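Amino acid ABC superfamily ATP binding cassette transporter, binding protein (PDB 4H5G) binds L-arginine and probably delivers it to an amino acid ABC transporter as the substrate-binding, putatively membrane-anchored lipoprotein component of the uptake system. Local coordinates at residues 13-18 with 55-60; 96-101 with 198-203; 102-107 with 185-190. All blocks are in the same frame, centred on the assembly; numbering follows the deposited sequence. Where two conformers were deposited one is given.

The three contacts follow the long axis of a two-lobed binding protein. Contact 1 pairs strands 13-18 and 55-60 in the parallel sheet of one lobe; contact 3 pairs 103-107 with 185-187 in the mixed sheet of the other, and their centres lie about 31 Å apart on opposite sides of the chain's centre. Contact 2, between loops 96-101 and 198-203, is intermediate, its centre about 19 Å from that of contact 1 and 21 Å from that of contact 3. Contact 1 closes first along the chain; contact 3 then falls within the span bracketed by contact 2. Segment 96-101 runs straight into 102-107, consistent with the crossover between lobes of this fold, and the N200 side chain is about 4 Å from bound arginine.

Contact 1 of 3, residues 13-18 with 55-60; sequences KLVVAT and KLEILS
E57 reaches across to K13 and V15 on one face of two parallel strands, while L56 and I58 meet V16 and T18 on the other. The carboxylate of E57 comes alongside V15, both side chains pointing the same way, with OE2 3.5 Å from V15 CG2. Its other oxygen, OE1, lies 3.5 Å from K13 CD, and the aliphatic part of K13 slants across the glutamate. K13 NZ stays 4.3 Å from E57 OE2, beyond salt-bridge range, and any attraction is probably modest. The extended glutamate, with CG anti to the backbone N (chi1 176°), carries its carboxylate over the neighbouring strand. On the opposite face, one methyl of L56 does the touching: CD1 approaches V16 CG2 to 3.6 Å at a slant. The end of I58 leans back towards V16, while its CG2 branch meets T18 CG2 at 3.7 Å. T18 turns its hydroxyl elsewhere, to the carbonyl of V79. Between the two faces, five hydrogen bonds join the backbones in the parallel pattern, among them L14 N to K55 O at 2.7 Å. Helix 40-52 packs on the face of L14, L56 and I58 through I48 on L14, A45 on L56 and I42 on I58. Because strands 13-18 and 55-60 run parallel in register and this helix lies between them in sequence, the unit is a beta-alpha-beta crossover, with helix 40-52 as its helix and strands 27-31 and 34-38 inserted in the connection, within the type II periplasmic binding protein fold.

Contact 2 of 3, residues 96-101 with 198-203; sequences IPYYEN and DANAVA
This is a loop-to-loop contact, made where the chain passes between the lobes beside the bound arginine, and N200 is its hub. A single antiparallel, hydrogen-bonded bridge joins Y99 to N200, with N200 N donating to Y99 O at 2.8 Å. The preceding residue adds a further backbone bond, Y98 N to N200 O at 3.0 Å. The amide of N200 adds two more. Its ND2 meets Y99 O from above the carbonyl plane, 61° out of it, so that oxygen accepts from two donors. The same ND2 reaches N101 OD1 at 2.8 Å, with the acceptor in the amide plane of N200; together these bonds fix the amide's rotation. Over the Y98 ring, N200 CB forms a CH-pi contact 4.0 Å from the centroid. The Y98 chi1 of 60° sets CG between its own backbone N and carbonyl carbon, bringing the ring across the second loop. Water 1 links Y98 OH to A201 O, each at 2.8 Å. P97 CB also packs on A199 CB at 3.6 Å. Outside the loops, N101 ND2 bonds to D171 at the end of strand 167-171, while helix 209-225 meets Y98 and V202 through I219, and helix 40-52 contacts both through M44.

Contact 3 of 3, residues 102-107 with 185-190; sequences KISFLV and LAVATV
L106 and V107 pair with V187 and A186 along the edge of a mixed sheet, where strand 185-187 runs antiparallel to 103-107. V107 and A186 form a hydrogen-bonded pair: V107 N donates to A186 O at 2.9 Å, and A186 N answers to V107 O at 2.8 Å. One residue past the strand, A188 N extends the pairing to F105 O. Side chains close over both faces. L106 sends CD1 over the neighbouring backbone, 3.5 Å from A186 O, and on to L185 CB. With V187 CG1 anti to the backbone N (chi1 -179°), that methyl meets S104 CB at 3.8 Å. On the other face, the methyl of A188 sits against both F105 CB and V107 CG1. The ring of F105 presents its edge to V190 O, which lies in the ring plane 3.7 Å from CD2. In the next shell, H169 of strand 167-171 stacks on F105; A175 and L176 of helix 172-181 pack on V187, and L160 of helix 153-162 on L106 and L185. The chemistry implies a division of labour: backbone bonds fix the register, apolar side chains fill both faces, and where segment 185-190 leaves the strand after V187 and direct pairing stops, one water, water 3, satisfies F105 N by accepting from it and A188 O and V190 O by donating to them, the last at 2.7 Å.

Contact 1 of 3, residues 13-18 with 55-60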
loop_
_atom_site.group_PDB
_atom_site.type_symbol
_atom_site.label_atom_id
_atom_site.label_comp_id
_atom_site.label_asym_id
_atom_site.label_seq_id
_atom_site.Cartn_x
_atom_site.Cartn_y
_atom_site.Cartn_z
ATOM N N LYS A 13 -8.641 -17.966 13.123
ATOM C CA LYS A 13 -7.983 -16.697 12.814
ATOM C C LYS A 13 -7.848 -16.447 11.321
ATOM O O LYS A 13 -7.744 -17.382 10.534
ATOM C CB LYS A 13 -6.605 -16.651 13.461
ATOM C CG LYS A 13 -5.644 -17.695 12.938
ATOM C CD LYS A 13 -4.249 -17.535 13.555
ATOM C CE LYS A 13 -3.386 -18.757 13.263
ATOM N NZ LYS A 13 -3.376 -19.114 11.807
ATOM N N LEU A 14 -7.834 -15.172 10.948
ATOM C CA LEU A 14 -7.594 -14.765 9.564
ATOM C C LEU A 14 -6.209 -14.134 9.509
ATOM O O LEU A 14 -5.972 -13.114 10.151
ATOM C CB LEU A 14 -8.640 -13.733 9.151
ATOM C CG LEU A 14 -8.471 -13.124 7.759
ATOM C CD1 LEU A 14 -8.843 -14.138 6.658
ATOM C CD2 LEU A 14 -9.327 -11.850 7.635
ATOM N N VAL A 15 -5.278 -14.736 8.775
ATOM C CA VAL A 15 -3.902 -14.232 8.774
ATOM C C VAL A 15 -3.724 -13.345 7.553
ATOM O O VAL A 15 -3.974 -13.772 6.439
ATOM C CB VAL A 15 -2.884 -15.390 8.749
ATOM C CG1 VAL A 15 -1.457 -14.846 8.724
ATOM C CG2 VAL A 15 -3.102 -16.312 9.954
ATOM N N VAL A 16 -3.307 -12.102 7.771
ATOM C CA VAL A 16 -3.204 -11.134 6.684
ATOM C C VAL A 16 -1.771 -10.629 6.599
ATOM O O VAL A 16 -1.257 -10.069 7.563
ATOM C CB VAL A 16 -4.151 -9.934 6.943
ATOM C CG1 VAL A 16 -3.948 -8.843 5.889
ATOM C CG2 VAL A 16 -5.615 -10.379 6.995
ATOM N N ALA A 17 -1.131 -10.831 5.448
ATOM C CA ALA A 17 0.237 -10.358 5.218
ATOM C C ALA A 17 0.198 -8.885 4.820
ATOM O O ALA A 17 -0.601 -8.482 3.973
ATOM C CB ALA A 17 0.906 -11.179 4.137
ATOM N N THR A 18 1.062 -8.075 5.425
ATOM C CA THR A 18 1.102 -6.650 5.095
ATOM C C THR A 18 2.505 -6.091 5.317
ATOM O O THR A 18 3.362 -6.754 5.881
ATOM C CB THR A 18 0.076 -5.819 5.903
ATOM O OG1 THR A 18 -0.147 -4.572 5.239
ATOM C CG2 THR A 18 0.580 -5.522 7.326
ATOM N N LYS A 55 -10.481 -14.214 14.774
ATOM C CA LYS A 55 -9.505 -13.198 15.162
ATOM C C LYS A 55 -8.692 -12.748 13.957
ATOM O O LYS A 55 -8.446 -13.525 13.030
ATOM C CB LYS A 55 -8.558 -13.746 16.235
ATOM C CG LYS A 55 -9.229 -14.140 17.540
ATOM C CD LYS A 55 -8.208 -14.256 18.669
ATOM C CE LYS A 55 -7.417 -15.551 18.581
ATOM N NZ LYS A 55 -6.346 -15.610 19.617
ATOM N N LEU A 56 -8.268 -11.491 13.957
ATOM C CA LEU A 56 -7.369 -11.002 12.906
ATOM C C LEU A 56 -5.930 -11.174 13.381
ATOM O O LEU A 56 -5.591 -10.779 14.495
ATOM C CB LEU A 56 -7.622 -9.515 12.661
ATOM C CG LEU A 56 -6.661 -8.844 11.680
ATOM C CD1 LEU A 56 -6.778 -9.445 10.275
ATOM C CD2 LEU A 56 -6.910 -7.333 11.644
ATOM N N GLU A 57 -5.079 -11.757 12.538
ATOM C CA GLU A 57 -3.653 -11.845 12.854
ATOM C C GLU A 57 -2.892 -11.142 11.743
ATOM O O GLU A 57 -2.964 -11.540 10.583
ATOM C CB GLU A 57 -3.226 -13.311 12.965
ATOM C CG GLU A 57 -1.744 -13.501 13.207
ATOM C CD GLU A 57 -1.410 -14.950 13.540
ATOM O OE1 GLU A 57 -1.666 -15.377 14.681
ATOM O OE2 GLU A 57 -0.909 -15.665 12.653
ATOM N N ILE A 58 -2.181 -10.077 12.088
ATOM C CA ILE A 58 -1.424 -9.320 11.090
ATOM C C ILE A 58 0.005 -9.844 11.041
ATOM O O ILE A 58 0.672 -9.953 12.068
ATOM C CB ILE A 58 -1.394 -7.819 11.431
ATOM C CG1 ILE A 58 -2.798 -7.220 11.356
ATOM C CG2 ILE A 58 -0.471 -7.067 10.472
ATOM C CD1 ILE A 58 -3.399 -7.213 9.977
ATOM N N LEU A 59 0.460 -10.194 9.844
ATOM C CA LEU A 59 1.816 -10.701 9.656
ATOM C C LEU A 59 2.597 -9.629 8.916
ATOM O O LEU A 59 2.346 -9.387 7.742
ATOM C CB LEU A 59 1.763 -11.994 8.832
ATOM C CG LEU A 59 3.081 -12.700 8.522
ATOM C CD1 LEU A 59 3.806 -13.133 9.800
ATOM C CD2 LEU A 59 2.803 -13.902 7.612
ATOM N N SER A 60 3.526 -8.966 9.607
ATOM C CA SER A 60 4.270 -7.846 9.022
ATOM C C SER A 60 5.582 -8.288 8.367
ATOM O O SER A 60 6.327 -9.098 8.922
ATOM C CB SER A 60 4.575 -6.794 10.097
ATOM O OG SER A 60 3.395 -6.162 10.536
#

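Contact 2 of 3, residues 96-101 with 198-203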
loop_
_atom_site.group_PDB
_atom_site.type_symbol
_atom_site.label_atom_id
_atom_site.label_comp_id
_atom_site.label_asym_id
_atom_site.label_seq_id
_atom_site.Cartn_x
_atom_site.Cartn_y
_atom_site.Cartn_z
ATOM N N ILE A 96 -12.731 -7.355 -5.458
ATOM C CA ILE A 96 -13.098 -6.098 -6.104
ATOM C C ILE A 96 -12.227 -4.984 -5.503
ATOM O O ILE A 96 -11.744 -5.102 -4.380
ATOM C CB ILE A 96 -14.599 -5.792 -5.919
ATOM C CG1 ILE A 96 -14.938 -5.618 -4.435
ATOM C CG2 ILE A 96 -15.450 -6.878 -6.605
ATOM C CD1 ILE A 96 -16.418 -5.276 -4.169
ATOM N N PRO A 97 -12.011 -3.887 -6.249
ATOM C CA PRO A 97 -11.180 -2.815 -5.684
ATOM C C PRO A 97 -11.812 -2.262 -4.402
ATOM O O PRO A 97 -13.041 -2.165 -4.345
ATOM C CB PRO A 97 -11.254 -1.716 -6.749
ATOM C CG PRO A 97 -11.650 -2.391 -7.988
ATOM C CD PRO A 97 -12.431 -3.613 -7.632
ATOM N N TYR A 98 -11.004 -1.910 -3.408
ATOM C CA TYR A 98 -11.535 -1.203 -2.244
ATOM C C TYR A 98 -11.201 0.281 -2.245
ATOM O O TYR A 98 -11.871 1.078 -1.584
ATOM C CB TYR A 98 -11.083 -1.866 -0.930
ATOM C CG TYR A 98 -9.594 -1.938 -0.694
ATOM C CD1 TYR A 98 -8.907 -0.859 -0.154
ATOM C CD2 TYR A 98 -8.875 -3.106 -0.970
ATOM C CE1 TYR A 98 -7.544 -0.921 0.097
ATOM C CE2 TYR A 98 -7.493 -3.180 -0.716
ATOM C CZ TYR A 98 -6.848 -2.082 -0.177
ATOM O OH TYR A 98 -5.483 -2.140 0.098
ATOM N N TYR A 99 -10.158 0.662 -2.985
ATOM C CA TYR A 99 -9.790 2.074 -3.117
ATOM C C TYR A 99 -8.925 2.294 -4.351
ATOM O O TYR A 99 -8.044 1.492 -4.651
ATOM C CB TYR A 99 -9.017 2.553 -1.879
ATOM C CG TYR A 99 -9.051 4.059 -1.690
ATOM C CD1 TYR A 99 -10.233 4.706 -1.359
ATOM C CD2 TYR A 99 -7.909 4.832 -1.841
ATOM C CE1 TYR A 99 -10.284 6.083 -1.184
ATOM C CE2 TYR A 99 -7.954 6.210 -1.670
ATOM C CZ TYR A 99 -9.145 6.824 -1.342
ATOM O OH TYR A 99 -9.198 8.194 -1.159
ATOM N N GLU A 100 -9.172 3.401 -5.041
ATOM C CA GLU A 100 -8.404 3.749 -6.227
ATOM C C GLU A 100 -7.795 5.132 -6.028
ATOM O O GLU A 100 -8.476 6.074 -5.629
ATOM C CB GLU A 100 -9.294 3.731 -7.471
ATOM C CG GLU A 100 -8.586 4.219 -8.722
ATOM C CD GLU A 100 -9.429 4.055 -9.970
ATOM O OE1 GLU A 100 -10.482 3.391 -9.899
ATOM O OE2 GLU A 100 -9.030 4.591 -11.019
ATOM N N ASN A 101 -6.497 5.245 -6.292
ATOM C CA ASN A 101 -5.805 6.523 -6.125
ATOM C C ASN A 101 -4.719 6.726 -7.176
ATOM O O ASN A 101 -4.409 5.812 -7.949
ATOM C CB ASN A 101 -5.225 6.639 -4.711
ATOM C CG ASN A 101 -4.313 5.499 -4.365
ATOM O OD1 ASN A 101 -4.689 4.580 -3.626
ATOM N ND2 ASN A 101 -3.098 5.533 -4.906
ATOM N N ASP A 198 -6.259 -0.616 -12.352
ATOM C CA ASP A 198 -5.304 -0.811 -11.262
ATOM C C ASP A 198 -5.585 0.072 -10.054
ATOM O O ASP A 198 -5.029 1.160 -9.881
ATOM C CB ASP A 198 -3.864 -0.717 -11.764
ATOM C CG ASP A 198 -3.590 -1.711 -12.871
ATOM O OD1 ASP A 198 -4.567 -2.137 -13.520
ATOM O OD2 ASP A 198 -2.420 -2.082 -13.088
ATOM N N ALA A 199 -6.500 -0.439 -9.246
ATOM C CA ALA A 199 -6.887 0.126 -7.976
ATOM C C ALA A 199 -6.329 -0.826 -6.934
ATOM O O ALA A 199 -5.889 -1.926 -7.283
ATOM C CB ALA A 199 -8.393 0.158 -7.902
ATOM N N ASN A 200 -6.355 -0.429 -5.666
ATOM C CA ASN A 200 -5.989 -1.330 -4.577
ATOM C C ASN A 200 -7.019 -2.433 -4.376
ATOM O O ASN A 200 -8.210 -2.172 -4.367
ATOM C CB ASN A 200 -5.866 -0.532 -3.278
ATOM C CG ASN A 200 -4.864 0.579 -3.397
ATOM O OD1 ASN A 200 -3.655 0.327 -3.471
ATOM N ND2 ASN A 200 -5.350 1.818 -3.460
ATOM N N ALA A 201 -6.560 -3.669 -4.202
ATOM C CA ALA A 201 -7.473 -4.770 -3.898
ATOM C C ALA A 201 -6.808 -5.753 -2.947
ATOM O O ALA A 201 -5.605 -5.707 -2.741
ATOM C CB ALA A 201 -7.911 -5.460 -5.181
ATOM N N VAL A 202 -7.604 -6.636 -2.365
ATOM C CA VAL A 202 -7.089 -7.670 -1.464
ATOM C C VAL A 202 -6.666 -8.833 -2.342
ATOM O O VAL A 202 -7.438 -9.256 -3.200
ATOM C CB VAL A 202 -8.210 -8.136 -0.516
ATOM C CG1 VAL A 202 -7.752 -9.348 0.308
ATOM C CG2 VAL A 202 -8.677 -6.976 0.401
ATOM N N ALA A 203 -5.453 -9.354 -2.137
ATOM C CA ALA A 203 -4.978 -10.511 -2.909
ATOM C C ALA A 203 -5.299 -11.826 -2.190
ATOM O O ALA A 203 -5.212 -11.911 -0.960
ATOM C CB ALA A 203 -3.465 -10.398 -3.161
HETATM O O HOH W 1 -4.144 -4.498 -0.689
HETATM O O HOH W 2 -5.051 2.798 -6.962
#

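Contact 3 of 3, residues 102-107 with 185-190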
loop_
_atom_site.group_PDB
_atom_site.type_symbol
_atom_site.label_atom_id
_atom_site.label_comp_id
_atom_site.label_asym_id
_atom_site.label_seq_id
_atom_site.Cartn_x
_atom_site.Cartn_y
_atom_site.Cartn_z
ATOM N N LYS A 102 -4.157 7.927 -7.201
ATOM C CA LYS A 102 -3.098 8.280 -8.137
ATOM C C LYS A 102 -1.741 7.942 -7.555
ATOM O O LYS A 102 -1.633 7.511 -6.407
ATOM C CB LYS A 102 -3.140 9.778 -8.438
ATOM C CG LYS A 102 -4.468 10.247 -8.989
ATOM C CD LYS A 102 -4.767 9.562 -10.302
ATOM C CE LYS A 102 -6.063 10.078 -10.896
ATOM N NZ LYS A 102 -6.053 11.564 -10.979
ATOM N N ILE A 103 -0.701 8.137 -8.361
ATOM C CA ILE A 103 0.664 7.894 -7.925
ATOM C C ILE A 103 1.445 9.200 -8.080
ATOM O O ILE A 103 1.302 9.904 -9.080
ATOM C CB ILE A 103 1.287 6.741 -8.725
ATOM C CG1 ILE A 103 0.357 5.523 -8.630
ATOM C CG2 ILE A 103 2.695 6.447 -8.228
ATOM C CD1 ILE A 103 0.784 4.313 -9.402
ATOM N N SER A 104 2.244 9.524 -7.067
ATOM C CA SER A 104 2.876 10.832 -6.959
ATOM C C SER A 104 4.335 10.748 -6.579
ATOM O O SER A 104 4.827 9.695 -6.166
ATOM C CB SER A 104 2.163 11.653 -5.883
ATOM O OG SER A 104 0.781 11.739 -6.131
ATOM N N PHE A 105 5.021 11.885 -6.678
ATOM C CA PHE A 105 6.386 11.983 -6.181
ATOM C C PHE A 105 6.386 12.855 -4.936
ATOM O O PHE A 105 5.778 13.926 -4.921
ATOM C CB PHE A 105 7.299 12.633 -7.229
ATOM C CG PHE A 105 7.564 11.773 -8.428
ATOM C CD1 PHE A 105 8.576 10.837 -8.405
ATOM C CD2 PHE A 105 6.822 11.915 -9.586
ATOM C CE1 PHE A 105 8.831 10.051 -9.515
ATOM C CE2 PHE A 105 7.071 11.122 -10.695
ATOM C CZ PHE A 105 8.078 10.196 -10.657
ATOM N N LEU A 106 7.059 12.390 -3.892
ATOM C CA LEU A 106 7.315 13.202 -2.709
ATOM C C LEU A 106 8.670 13.872 -2.908
ATOM O O LEU A 106 9.650 13.207 -3.264
ATOM C CB LEU A 106 7.345 12.304 -1.463
ATOM C CG LEU A 106 7.499 13.016 -0.116
ATOM C CD1 LEU A 106 6.235 13.805 0.247
ATOM C CD2 LEU A 106 7.831 11.992 0.997
ATOM N N VAL A 107 8.721 15.193 -2.703
ATOM C CA VAL A 107 9.946 15.974 -2.868
ATOM C C VAL A 107 10.108 16.963 -1.709
ATOM O O VAL A 107 9.232 17.091 -0.858
ATOM C CB VAL A 107 9.940 16.781 -4.199
ATOM C CG1 VAL A 107 9.934 15.850 -5.420
ATOM C CG2 VAL A 107 8.740 17.769 -4.243
ATOM N N LEU A 185 8.597 18.791 3.366
ATOM C CA LEU A 185 8.207 17.872 2.292
ATOM C C LEU A 185 6.921 18.299 1.598
ATOM O O LEU A 185 6.078 18.983 2.183
ATOM C CB LEU A 185 8.069 16.444 2.826
ATOM C CG LEU A 185 9.329 15.960 3.551
ATOM C CD1 LEU A 185 9.155 14.545 4.119
ATOM C CD2 LEU A 185 10.541 16.029 2.629
ATOM N N ALA A 186 6.775 17.885 0.343
ATOM C CA ALA A 186 5.615 18.264 -0.448
ATOM C C ALA A 186 5.392 17.278 -1.576
ATOM O O ALA A 186 6.286 16.530 -1.936
ATOM C CB ALA A 186 5.792 19.673 -1.000
ATOM N N VAL A 187 4.191 17.286 -2.132
ATOM C CA VAL A 187 3.894 16.456 -3.290
ATOM C C VAL A 187 4.209 17.250 -4.558
ATOM O O VAL A 187 3.747 18.378 -4.714
ATOM C CB VAL A 187 2.424 16.036 -3.271
ATOM C CG1 VAL A 187 2.102 15.134 -4.468
ATOM C CG2 VAL A 187 2.091 15.340 -1.942
ATOM N N ALA A 188 5.006 16.665 -5.454
ATOM C CA ALA A 188 5.386 17.324 -6.711
ATOM C C ALA A 188 4.147 17.527 -7.582
ATOM O O ALA A 188 3.180 16.789 -7.453
ATOM C CB ALA A 188 6.426 16.501 -7.443
ATOM N N THR A 189 4.184 18.523 -8.468
ATOM C CA THR A 189 3.053 18.799 -9.362
ATOM C C THR A 189 3.116 17.986 -10.652
ATOM O O THR A 189 2.256 18.123 -11.520
ATOM C CB THR A 189 2.980 20.281 -9.749
ATOM O OG1 THR A 189 4.211 20.665 -10.376
ATOM C CG2 THR A 189 2.746 21.156 -8.524
ATOM N N VAL A 190 4.148 17.161 -10.782
ATOM C CA VAL A 190 4.337 16.359 -11.986
ATOM C C VAL A 190 4.001 14.923 -11.637
ATOM O O VAL A 190 4.295 14.483 -10.536
ATOM C CB VAL A 190 5.810 16.450 -12.470
ATOM C CG1 VAL A 190 6.786 16.092 -11.344
ATOM C CG2 VAL A 190 6.036 15.578 -13.673
HETATM O O HOH W 3 3.538 14.087 -8.018
#